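Local coordinates for protein succinate dehydrogenase subunit A (Mycolicibacterium smegmatis MC2 51, PDB 6LUM) that probably oxidises succinate to fumarate as the flavoprotein subunit of succinate dehydrogenase, passing the electrons through its bound FAD to the partner subunit B, at residues Thr44-Gly50 with Ala136-His141; Met51-Leu55 with Ala90-Leu95; Met19-Val23 with Leu147-Cys151; Ile112-Phe117 with Pro128-Tyr134. All coordinates share one frame; numbering follows the deposited sequence.

All four contacts lie within the FAD-binding domain, and each has at least one residue within reach of subunit B. Contact 1 touches the cofactor itself, holding the loop that runs from its phosphate to its flavin; in contacts 2 and 3 the side chains of Met51 and Met19 stand about 7 Å from FAD, and in contact 4 that of Phe117 about 6 Å. Segment 51-55 of contact 2 continues directly from 44-50 of contact 1, the contact centres being 16 Å apart. Contacts 2 and 4, with centres 11 Å apart, share the small antiparallel sheet in which strand 51-52 borders strand 132-133. Helix 139-153 contributes its start to contact 1 and a later turn to contact 3, with centres 17 Å apart.

Contact 1: residues Thr44-Gly50 with Ala136-His141; sequences TGAAQGG and ADRTGH. With FAD (flavin-adenine dinucleotide), chain Y.
Gly140 N donates a hydrogen bond to Ala47 O (2.8 Å, N-H...O angle 149°). One residue earlier, the hydroxyl of Thr139 gives its proton to Gln48 O, with OG1 and O 3.1 Å apart, from above the carbonyl plane. OG1 lies anti to its own carbonyl carbon (chi1 -43°), a rotation that turns it to the 44-50 loop. Between these bonds and Thr44 the backbones run close: Gly140 CA sends a C-H toward Thr44 O at 3.5 Å, and the CA atoms of Gly45 and His141 are 4.0 Å apart. Gly140 has no side chain to hold the two backbones apart here.

The other side of the loop belongs to FAD. Thr44 meets phosphate oxygen O1A through both its backbone N and OG1, and the same hydroxyl accepts a bond from the ribityl O4'; Gly16 N, in what is probably the glycine-rich turn of a Rossmann-type fold, is a further partner. At the flavin, the methyl of Ala47 lies 3.6 Å from C4X, while Gly49 N makes a weak hydrogen bond to O4. Polar groups at the start of helix 139-153 thus hold the carbonyls of a loop whose amides serve the cofactor; the weak bond at O4 would help set the position of the ring, and may slightly polarise the C4 carbonyl.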
# COMPACT_ATOMS: atom_id res chain seq x y z
N THR D 44 -10.91 -32.06 -12.61
CA THR D 44 -11.98 -31.11 -12.86
C THR D 44 -11.76 -30.38 -14.17
O THR D 44 -12.69 -30.20 -14.96
CB THR D 44 -12.07 -30.10 -11.72
OG1 THR D 44 -12.26 -30.80 -10.49
CG2 THR D 44 -13.23 -29.18 -11.92
N GLY D 45 -10.52 -30.00 -14.45
CA GLY D 45 -10.20 -29.32 -15.68
C GLY D 45 -10.49 -30.11 -16.92
O GLY D 45 -10.45 -29.55 -18.02
N ALA D 46 -10.78 -31.40 -16.80
CA ALA D 46 -11.11 -32.19 -17.96
C ALA D 46 -12.58 -32.11 -18.31
O ALA D 46 -13.00 -32.76 -19.27
CB ALA D 46 -10.73 -33.65 -17.74
N ALA D 47 -13.35 -31.34 -17.56
CA ALA D 47 -14.79 -31.25 -17.75
C ALA D 47 -15.13 -30.25 -18.85
O ALA D 47 -14.66 -29.11 -18.82
CB ALA D 47 -15.45 -30.83 -16.45
N GLN D 48 -15.95 -30.68 -19.80
CA GLN D 48 -16.34 -29.85 -20.94
C GLN D 48 -17.80 -29.44 -20.90
O GLN D 48 -18.12 -28.31 -21.29
CB GLN D 48 -16.05 -30.60 -22.23
CG GLN D 48 -14.60 -30.56 -22.63
CD GLN D 48 -14.38 -31.03 -24.04
OE1 GLN D 48 -13.58 -30.45 -24.77
NE2 GLN D 48 -15.08 -32.07 -24.43
N GLY D 49 -18.69 -30.31 -20.46
CA GLY D 49 -20.09 -29.96 -20.36
C GLY D 49 -20.32 -28.79 -19.41
O GLY D 49 -19.45 -28.38 -18.66
N GLY D 50 -21.53 -28.25 -19.47
CA GLY D 50 -21.86 -27.08 -18.70
C GLY D 50 -22.05 -27.38 -17.23
O GLY D 50 -21.79 -28.47 -16.74
N ALA D 136 -17.27 -22.24 -22.53
CA ALA D 136 -16.78 -22.52 -23.86
C ALA D 136 -16.91 -24.02 -24.05
O ALA D 136 -17.71 -24.66 -23.37
CB ALA D 136 -15.34 -22.06 -24.06
N ASP D 137 -16.16 -24.58 -24.99
CA ASP D 137 -15.93 -26.01 -24.95
C ASP D 137 -15.11 -26.42 -23.73
O ASP D 137 -14.74 -27.59 -23.60
CB ASP D 137 -15.21 -26.46 -26.22
CG ASP D 137 -15.43 -27.92 -26.52
OD1 ASP D 137 -16.57 -28.39 -26.35
OD2 ASP D 137 -14.46 -28.60 -26.93
N ARG D 138 -14.80 -25.48 -22.83
CA ARG D 138 -13.95 -25.74 -21.66
C ARG D 138 -14.58 -25.10 -20.42
O ARG D 138 -14.26 -23.99 -20.03
CB ARG D 138 -12.55 -25.21 -21.90
CG ARG D 138 -12.54 -23.75 -22.29
CD ARG D 138 -11.26 -23.29 -22.90
NE ARG D 138 -11.45 -21.95 -23.44
CZ ARG D 138 -11.93 -21.70 -24.66
NH1 ARG D 138 -12.24 -22.70 -25.46
NH2 ARG D 138 -12.08 -20.45 -25.06
N THR D 139 -15.47 -25.82 -19.76
CA THR D 139 -16.07 -25.23 -18.57
C THR D 139 -15.32 -25.58 -17.30
O THR D 139 -15.09 -24.71 -16.45
CB THR D 139 -17.52 -25.69 -18.43
OG1 THR D 139 -18.15 -25.63 -19.71
CG2 THR D 139 -18.25 -24.79 -17.48
N GLY D 140 -14.94 -26.85 -17.13
CA GLY D 140 -14.21 -27.23 -15.94
C GLY D 140 -12.87 -26.54 -15.84
O GLY D 140 -12.42 -26.21 -14.75
N HIS D 141 -12.23 -26.31 -16.98
CA HIS D 141 -10.96 -25.61 -16.98
C HIS D 141 -11.11 -24.19 -16.46
O HIS D 141 -10.28 -23.72 -15.69
CB HIS D 141 -10.38 -25.63 -18.39
CG HIS D 141 -9.23 -24.70 -18.58
ND1 HIS D 141 -8.05 -24.81 -17.88
CD2 HIS D 141 -9.07 -23.64 -19.41
CE1 HIS D 141 -7.23 -23.85 -18.26
NE2 HIS D 141 -7.82 -23.13 -19.19
PA FAD Y . -10.77 -33.99 -8.74
O1A FAD Y . -10.90 -32.69 -9.50
O2A FAD Y . -11.21 -35.28 -9.38
O5B FAD Y . -9.24 -34.15 -8.28
C5B FAD Y . -8.92 -34.56 -6.95
C4B FAD Y . -7.84 -33.65 -6.38
O4B FAD Y . -7.46 -34.10 -5.08
C3B FAD Y . -6.60 -33.65 -7.26
O3B FAD Y . -6.41 -32.35 -7.83
C2B FAD Y . -5.44 -34.07 -6.36
O2B FAD Y . -4.41 -33.08 -6.28
C1B FAD Y . -6.04 -34.30 -4.98
N9A FAD Y . -5.75 -35.68 -4.53
C8A FAD Y . -6.34 -36.80 -4.99
N7A FAD Y . -5.85 -37.90 -4.36
C5A FAD Y . -4.92 -37.49 -3.48
C6A FAD Y . -4.02 -38.13 -2.49
N6A FAD Y . -4.01 -39.48 -2.32
N1A FAD Y . -3.21 -37.33 -1.76
C2A FAD Y . -3.22 -35.99 -1.92
N3A FAD Y . -4.00 -35.34 -2.79
C4A FAD Y . -4.87 -36.02 -3.59
N1 FAD Y . -18.79 -33.47 -14.45
C2 FAD Y . -19.71 -32.57 -14.88
O2 FAD Y . -20.55 -32.13 -14.06
N3 FAD Y . -19.77 -32.14 -16.15
C4 FAD Y . -18.91 -32.56 -17.09
O4 FAD Y . -18.99 -32.13 -18.26
C4X FAD Y . -17.87 -33.54 -16.70
N5 FAD Y . -16.97 -34.01 -17.59
C5X FAD Y . -16.02 -34.90 -17.21
C6 FAD Y . -15.11 -35.38 -18.13
C7 FAD Y . -14.13 -36.30 -17.75
C7M FAD Y . -13.14 -36.81 -18.76
C8 FAD Y . -14.08 -36.77 -16.34
C8M FAD Y . -13.02 -37.77 -15.93
C9 FAD Y . -14.99 -36.30 -15.41
C9A FAD Y . -15.96 -35.39 -15.79
N10 FAD Y . -16.90 -34.90 -14.85
C10 FAD Y . -17.86 -33.98 -15.29
C1' FAD Y . -16.86 -35.36 -13.46
C2' FAD Y . -16.54 -34.18 -12.55
O2' FAD Y . -15.46 -33.42 -13.12
C3' FAD Y . -16.13 -34.66 -11.16
O3' FAD Y . -17.31 -34.95 -10.40
C4' FAD Y . -15.30 -33.61 -10.44
O4' FAD Y . -14.32 -33.08 -11.34
C5' FAD Y . -14.60 -34.21 -9.22
O5' FAD Y . -13.51 -33.37 -8.84
P FAD Y . -13.06 -33.26 -7.30
O1P FAD Y . -13.00 -31.80 -6.93
O2P FAD Y . -13.90 -34.21 -6.49
O3P FAD Y . -11.55 -33.83 -7.34

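Contact 2: residues Met51-Leu55 with Ala90-Leu95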
# COMPACT_ATOMS: atom_id res chain seq x y z
N MET D 51 -22.51 -26.36 -16.52
CA MET D 51 -22.86 -26.45 -15.11
C MET D 51 -24.31 -26.01 -14.98
O MET D 51 -24.64 -24.88 -15.32
CB MET D 51 -21.94 -25.56 -14.28
CG MET D 51 -22.40 -25.34 -12.87
SD MET D 51 -21.20 -24.38 -11.94
CE MET D 51 -20.53 -23.39 -13.26
N CYS D 52 -25.18 -26.90 -14.53
CA CYS D 52 -26.61 -26.64 -14.61
C CYS D 52 -27.12 -25.95 -13.36
O CYS D 52 -26.75 -26.30 -12.24
CB CYS D 52 -27.39 -27.94 -14.84
SG CYS D 52 -27.62 -28.96 -13.38
N ALA D 53 -27.98 -24.95 -13.56
CA ALA D 53 -28.63 -24.24 -12.47
C ALA D 53 -29.88 -23.60 -13.03
O ALA D 53 -29.95 -23.26 -14.21
CB ALA D 53 -27.72 -23.19 -11.85
N ALA D 54 -30.88 -23.43 -12.17
CA ALA D 54 -32.16 -22.85 -12.57
C ALA D 54 -32.09 -21.34 -12.36
O ALA D 54 -32.58 -20.79 -11.37
CB ALA D 54 -33.31 -23.48 -11.79
N LEU D 55 -31.45 -20.67 -13.31
CA LEU D 55 -31.34 -19.22 -13.29
C LEU D 55 -32.48 -18.55 -14.05
O LEU D 55 -32.89 -17.45 -13.67
CB LEU D 55 -30.02 -18.76 -13.90
CG LEU D 55 -28.69 -19.09 -13.21
CD1 LEU D 55 -27.55 -18.61 -14.08
CD2 LEU D 55 -28.62 -18.44 -11.84
N ALA D 90 -27.62 -24.10 -5.72
CA ALA D 90 -26.95 -24.13 -7.00
C ALA D 90 -27.07 -22.81 -7.71
O ALA D 90 -26.13 -22.35 -8.38
CB ALA D 90 -27.55 -25.23 -7.86
N ILE D 91 -28.24 -22.19 -7.60
CA ILE D 91 -28.39 -20.86 -8.20
C ILE D 91 -27.27 -19.93 -7.73
O ILE D 91 -26.53 -19.35 -8.54
CB ILE D 91 -29.78 -20.26 -7.88
CG1 ILE D 91 -30.88 -20.99 -8.65
CG2 ILE D 91 -29.79 -18.80 -8.22
CD1 ILE D 91 -31.50 -22.13 -7.90
N ASP D 92 -27.10 -19.80 -6.42
CA ASP D 92 -26.11 -18.88 -5.88
C ASP D 92 -24.69 -19.40 -6.08
O ASP D 92 -23.75 -18.60 -6.13
CB ASP D 92 -26.39 -18.63 -4.40
CG ASP D 92 -25.78 -17.34 -3.89
OD1 ASP D 92 -24.70 -16.95 -4.38
OD2 ASP D 92 -26.39 -16.72 -3.00
N ALA D 93 -24.51 -20.71 -6.23
CA ALA D 93 -23.18 -21.23 -6.57
C ALA D 93 -22.72 -20.72 -7.92
O ALA D 93 -21.60 -20.22 -8.06
CB ALA D 93 -23.20 -22.76 -6.55
N VAL D 94 -23.58 -20.85 -8.94
CA VAL D 94 -23.22 -20.33 -10.26
C VAL D 94 -23.00 -18.82 -10.20
O VAL D 94 -22.05 -18.29 -10.79
CB VAL D 94 -24.28 -20.70 -11.30
CG1 VAL D 94 -24.06 -19.90 -12.56
CG2 VAL D 94 -24.22 -22.16 -11.61
N LEU D 95 -23.87 -18.11 -9.48
CA LEU D 95 -23.71 -16.66 -9.42
C LEU D 95 -22.40 -16.27 -8.75
O LEU D 95 -21.75 -15.31 -9.17
CB LEU D 95 -24.89 -16.02 -8.70
CG LEU D 95 -26.21 -16.01 -9.48
CD1 LEU D 95 -27.18 -15.05 -8.83
CD2 LEU D 95 -25.99 -15.65 -10.93
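Val94 stands with its two methyls turned to different partners in the 51-55 segment. CG2 meets the CB of Ala53, just past the strand, at 3.7 Å and the SD of Met51 at 3.8 Å. CG1, anti to the backbone N (chi1 167°), instead approaches CD1 of Leu55, whose side chain runs at a slant to that of the valine. Met51 and Val94 lie alongside each other with their side chains running in opposite senses, and it is the CG-SD part of Met51 that does the touching.

Leu55 likewise lies antiparallel, side by side, with two helix residues: its CD2 touches both CG2 of Ile91, 3.8 Å away, and CD2 of Leu95, 3.9 Å away. The CB of Ala53 points toward the helix and comes 3.9 Å from Ala90 O. At the next residue an inverse gamma turn centred on Ala54 bends the chain, and Ala54 O faces CG1 of Ile91.

The chain leaving strand 51-52 passes across helix 80-100, with Leu402 of helix 399-421 touching both Met51 and Ala90, and Cys133 of the neighbouring strand touching both Leu55 and Val94. No hydrogen bond links the two segments: their association rests on apolar contact, with methyl groups and one thioether fitted together in a buried layer.

Contact 3: residues Met19-Val23 with Leu147-Cys151; sequences MRAAV and LYQNC
Met19 reaches from helix 16-28 into the face of helix 139-153, meeting a different neighbour at each step. Its CB lies 4.0 Å from the CB of Leu147, and CG comes equally near to the SG of Cys151. SD arrives beside Tyr148, 3.6 Å from its CA and 3.8 Å from its CB. The chain bends at the last torsion (chi3 -60°), which brings CE back to 4.1 Å from Tyr148 CB. The sulfur sits at the edge of the tyrosine ring, 5.1 Å from the centroid and 74° off the ring normal, a Met-aromatic contact.

Helix 16-28 follows strand 9-12 of what is probably a Rossmann-type dinucleotide fold and would carry the end of its glycine-rich turn; the segments 19-23 and 147-151 have axes 34° apart, 9.3 Å at closest approach.

One turn further on, Val23 CG2 approaches SG of Cys151 at 3.7 Å and also rests against the CB of Asn150, whose ND2 is bonded to Thr146 O within its own helix. On the other flank the Arg20 and Leu147 side chains cross at about a right angle, touching through CD and CD2, while the guanidinium of Arg20 is engaged in a salt bridge with Glu24.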
# COMPACT_ATOMS: atom_id res chain seq x y z
N MET D 19 -10.37 -26.80 -3.76
CA MET D 19 -10.06 -25.38 -3.84
C MET D 19 -11.27 -24.51 -3.54
O MET D 19 -11.09 -23.38 -3.08
CB MET D 19 -9.48 -25.05 -5.21
CG MET D 19 -7.98 -25.15 -5.22
SD MET D 19 -7.20 -24.41 -6.64
CE MET D 19 -7.94 -25.35 -7.94
N ARG D 20 -12.48 -25.02 -3.70
CA ARG D 20 -13.65 -24.29 -3.23
C ARG D 20 -13.68 -24.22 -1.71
O ARG D 20 -13.83 -23.14 -1.12
CB ARG D 20 -14.90 -24.97 -3.77
CG ARG D 20 -16.16 -24.26 -3.47
CD ARG D 20 -16.02 -22.81 -3.77
NE ARG D 20 -17.32 -22.16 -3.88
CZ ARG D 20 -17.51 -20.87 -3.67
NH1 ARG D 20 -18.73 -20.36 -3.80
NH2 ARG D 20 -16.51 -20.10 -3.32
N ALA D 21 -13.52 -25.36 -1.04
CA ALA D 21 -13.43 -25.37 0.41
C ALA D 21 -12.27 -24.53 0.90
O ALA D 21 -12.35 -23.94 1.98
CB ALA D 21 -13.29 -26.80 0.92
N ALA D 22 -11.18 -24.45 0.15
CA ALA D 22 -10.07 -23.61 0.58
C ALA D 22 -10.39 -22.14 0.44
O ALA D 22 -10.06 -21.36 1.33
CB ALA D 22 -8.81 -23.94 -0.21
N VAL D 23 -11.03 -21.74 -0.66
CA VAL D 23 -11.49 -20.36 -0.80
C VAL D 23 -12.33 -19.97 0.40
O VAL D 23 -12.19 -18.86 0.94
CB VAL D 23 -12.28 -20.19 -2.11
CG1 VAL D 23 -13.06 -18.93 -2.08
CG2 VAL D 23 -11.35 -20.18 -3.29
N LEU D 147 -11.06 -20.77 -9.40
CA LEU D 147 -10.83 -21.13 -8.02
C LEU D 147 -9.36 -20.99 -7.66
O LEU D 147 -9.02 -20.55 -6.55
CB LEU D 147 -11.32 -22.55 -7.77
CG LEU D 147 -12.82 -22.68 -7.98
CD1 LEU D 147 -13.24 -24.12 -7.94
CD2 LEU D 147 -13.55 -21.90 -6.93
N TYR D 148 -8.46 -21.33 -8.58
CA TYR D 148 -7.04 -21.20 -8.29
C TYR D 148 -6.61 -19.75 -8.21
O TYR D 148 -5.79 -19.38 -7.37
CB TYR D 148 -6.21 -21.94 -9.33
CG TYR D 148 -4.74 -21.86 -9.06
CD1 TYR D 148 -4.23 -22.20 -7.83
CD2 TYR D 148 -3.86 -21.44 -10.03
CE1 TYR D 148 -2.90 -22.13 -7.57
CE2 TYR D 148 -2.53 -21.37 -9.78
CZ TYR D 148 -2.05 -21.71 -8.55
OH TYR D 148 -0.71 -21.64 -8.30
N GLN D 149 -7.15 -18.90 -9.08
CA GLN D 149 -6.83 -17.48 -9.01
C GLN D 149 -7.33 -16.86 -7.72
O GLN D 149 -6.69 -15.98 -7.17
CB GLN D 149 -7.43 -16.76 -10.21
CG GLN D 149 -6.81 -17.16 -11.52
CD GLN D 149 -7.68 -16.84 -12.69
OE1 GLN D 149 -8.78 -16.32 -12.53
NE2 GLN D 149 -7.21 -17.14 -13.88
N ASN D 150 -8.47 -17.34 -7.21
CA ASN D 150 -8.93 -16.83 -5.93
C ASN D 150 -8.08 -17.33 -4.77
O ASN D 150 -7.82 -16.60 -3.82
CB ASN D 150 -10.38 -17.21 -5.71
CG ASN D 150 -11.30 -16.21 -6.28
OD1 ASN D 150 -11.74 -15.31 -5.58
ND2 ASN D 150 -11.58 -16.32 -7.56
N CYS D 151 -7.64 -18.59 -4.83
CA CYS D 151 -6.72 -19.08 -3.81
C CYS D 151 -5.39 -18.34 -3.86
O CYS D 151 -4.72 -18.21 -2.84
CB CYS D 151 -6.51 -20.58 -3.97
SG CYS D 151 -7.92 -21.58 -3.50

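Contact 4: residues Ile112-Phe117 with Pro128-Tyr134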
# COMPACT_ATOMS: atom_id res chain seq x y z
N ILE D 112 -25.94 -14.01 -18.60
CA ILE D 112 -25.31 -15.32 -18.75
C ILE D 112 -26.11 -16.12 -19.76
O ILE D 112 -27.33 -16.24 -19.64
CB ILE D 112 -25.22 -16.12 -17.43
CG1 ILE D 112 -24.08 -15.65 -16.53
CG2 ILE D 112 -25.02 -17.59 -17.72
CD1 ILE D 112 -24.14 -16.22 -15.14
N ASP D 113 -25.43 -16.72 -20.73
CA ASP D 113 -26.11 -17.54 -21.71
C ASP D 113 -26.23 -18.96 -21.20
O ASP D 113 -25.36 -19.45 -20.47
CB ASP D 113 -25.37 -17.52 -23.04
CG ASP D 113 -26.14 -18.20 -24.15
OD1 ASP D 113 -27.35 -18.42 -23.98
OD2 ASP D 113 -25.53 -18.52 -25.19
N GLN D 114 -27.31 -19.63 -21.58
CA GLN D 114 -27.58 -20.99 -21.16
C GLN D 114 -27.93 -21.84 -22.37
O GLN D 114 -28.28 -21.32 -23.43
CB GLN D 114 -28.71 -21.05 -20.14
CG GLN D 114 -28.61 -19.98 -19.10
CD GLN D 114 -29.29 -20.36 -17.83
OE1 GLN D 114 -30.03 -21.34 -17.79
NE2 GLN D 114 -29.04 -19.61 -16.78
N ARG D 115 -27.82 -23.15 -22.21
CA ARG D 115 -28.11 -24.06 -23.31
C ARG D 115 -28.75 -25.33 -22.76
O ARG D 115 -28.67 -25.63 -21.57
CB ARG D 115 -26.86 -24.40 -24.11
CG ARG D 115 -25.92 -25.33 -23.40
CD ARG D 115 -24.57 -25.37 -24.08
NE ARG D 115 -23.72 -26.42 -23.53
CZ ARG D 115 -22.40 -26.47 -23.69
NH1 ARG D 115 -21.77 -25.54 -24.39
NH2 ARG D 115 -21.71 -27.47 -23.16
N ARG D 116 -29.37 -26.07 -23.67
CA ARG D 116 -30.07 -27.30 -23.31
C ARG D 116 -29.09 -28.46 -23.24
O ARG D 116 -28.06 -28.47 -23.91
CB ARG D 116 -31.17 -27.62 -24.31
CG ARG D 116 -30.67 -27.89 -25.71
CD ARG D 116 -31.81 -28.26 -26.63
NE ARG D 116 -33.02 -27.52 -26.31
CZ ARG D 116 -34.15 -27.60 -27.01
NH1 ARG D 116 -34.22 -28.38 -28.08
NH2 ARG D 116 -35.21 -26.89 -26.64
N PHE D 117 -29.43 -29.45 -22.42
CA PHE D 117 -28.50 -30.53 -22.15
C PHE D 117 -29.26 -31.76 -21.68
O PHE D 117 -30.16 -31.65 -20.84
CB PHE D 117 -27.48 -30.12 -21.09
CG PHE D 117 -26.41 -31.14 -20.85
CD1 PHE D 117 -25.25 -31.12 -21.58
CD2 PHE D 117 -26.58 -32.12 -19.90
CE1 PHE D 117 -24.27 -32.06 -21.37
CE2 PHE D 117 -25.62 -33.07 -19.69
CZ PHE D 117 -24.46 -33.04 -20.43
N PRO D 128 -37.35 -29.84 -23.22
CA PRO D 128 -36.10 -29.23 -22.77
C PRO D 128 -36.33 -27.89 -22.10
O PRO D 128 -37.36 -27.24 -22.28
CB PRO D 128 -35.30 -29.08 -24.07
CG PRO D 128 -35.79 -30.19 -24.92
CD PRO D 128 -37.25 -30.35 -24.60
N VAL D 129 -35.35 -27.47 -21.30
CA VAL D 129 -35.55 -26.30 -20.45
C VAL D 129 -34.37 -25.34 -20.53
O VAL D 129 -34.47 -24.19 -20.09
CB VAL D 129 -35.80 -26.76 -19.00
CG1 VAL D 129 -34.61 -27.47 -18.45
CG2 VAL D 129 -36.18 -25.58 -18.11
N ARG D 130 -33.26 -25.78 -21.12
CA ARG D 130 -32.08 -24.93 -21.31
C ARG D 130 -31.56 -24.40 -19.97
O ARG D 130 -31.62 -23.21 -19.66
CB ARG D 130 -32.38 -23.77 -22.27
CG ARG D 130 -32.37 -24.17 -23.72
CD ARG D 130 -32.40 -22.95 -24.62
NE ARG D 130 -32.03 -23.30 -25.99
CZ ARG D 130 -32.86 -23.88 -26.85
NH1 ARG D 130 -34.11 -24.16 -26.50
NH2 ARG D 130 -32.45 -24.17 -28.08
N ARG D 131 -31.05 -25.33 -19.16
CA ARG D 131 -30.52 -24.99 -17.85
C ARG D 131 -29.03 -24.69 -17.87
O ARG D 131 -28.58 -23.78 -17.16
CB ARG D 131 -30.77 -26.13 -16.87
CG ARG D 131 -32.12 -26.10 -16.24
CD ARG D 131 -32.10 -26.72 -14.88
NE ARG D 131 -33.43 -26.69 -14.31
CZ ARG D 131 -34.37 -27.57 -14.58
NH1 ARG D 131 -34.12 -28.57 -15.42
NH2 ARG D 131 -35.57 -27.46 -14.02
N ALA D 132 -28.25 -25.43 -18.65
CA ALA D 132 -26.81 -25.55 -18.40
C ALA D 132 -26.08 -24.27 -18.79
O ALA D 132 -26.11 -23.86 -19.95
CB ALA D 132 -26.25 -26.73 -19.18
N CYS D 133 -25.45 -23.63 -17.80
CA CYS D 133 -24.49 -22.58 -18.08
C CYS D 133 -23.22 -23.19 -18.66
O CYS D 133 -22.99 -24.39 -18.58
CB CYS D 133 -24.16 -21.81 -16.81
SG CYS D 133 -25.56 -21.04 -16.02
N TYR D 134 -22.38 -22.34 -19.23
CA TYR D 134 -21.14 -22.82 -19.81
C TYR D 134 -20.24 -21.62 -20.05
O TYR D 134 -20.67 -20.46 -19.95
CB TYR D 134 -21.37 -23.60 -21.10
CG TYR D 134 -21.98 -22.82 -22.23
CD1 TYR D 134 -23.28 -22.35 -22.15
CD2 TYR D 134 -21.28 -22.57 -23.39
CE1 TYR D 134 -23.84 -21.63 -23.18
CE2 TYR D 134 -21.83 -21.87 -24.43
CZ TYR D 134 -23.11 -21.40 -24.31
OH TYR D 134 -23.67 -20.69 -25.35
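Arg115 and Ala132 form an antiparallel hydrogen-bonded pair, Arg115 N to Ala132 O at 2.9 Å and Ala132 N to Arg115 O at 3.0 Å, and Arg131 joins Ala132 opposite Arg115 in a classic beta bulge. The Arg115 side chain, stretched out from CG to NE, lies over one face of the Tyr134 ring. Its CD makes a CH-pi contact 3.9 Å from the centroid, and its guanidinium, tilted 34° against the ring, lies off-centre in a cation-pi contact with CZ at 4.4 Å. The tyrosine is held at its far end as well: OH donates to Asp113 OD2 (2.9 Å), coming from above the carboxylate plane.

Farther along, Arg116 is sandwiched, with CB of Pro128 over one face of its guanidinium and the guanidinium of Arg130 over the other, the two planes 39° apart. These like charges lie close, which Glu59, a long and weak ion partner of Arg130, may partly offset. On the same face as the Arg115 side chain, the methyl of Ala132 meets CB of Phe117 at 4.1 Å.

Strand 132-133 is the middle strand of its three-stranded sheet, between 114-115 and 51-52; Ile112 packs on Glu98 of helix 80-100, and Arg131 reaches helix 63-73 while forming a salt bridge with Asp61.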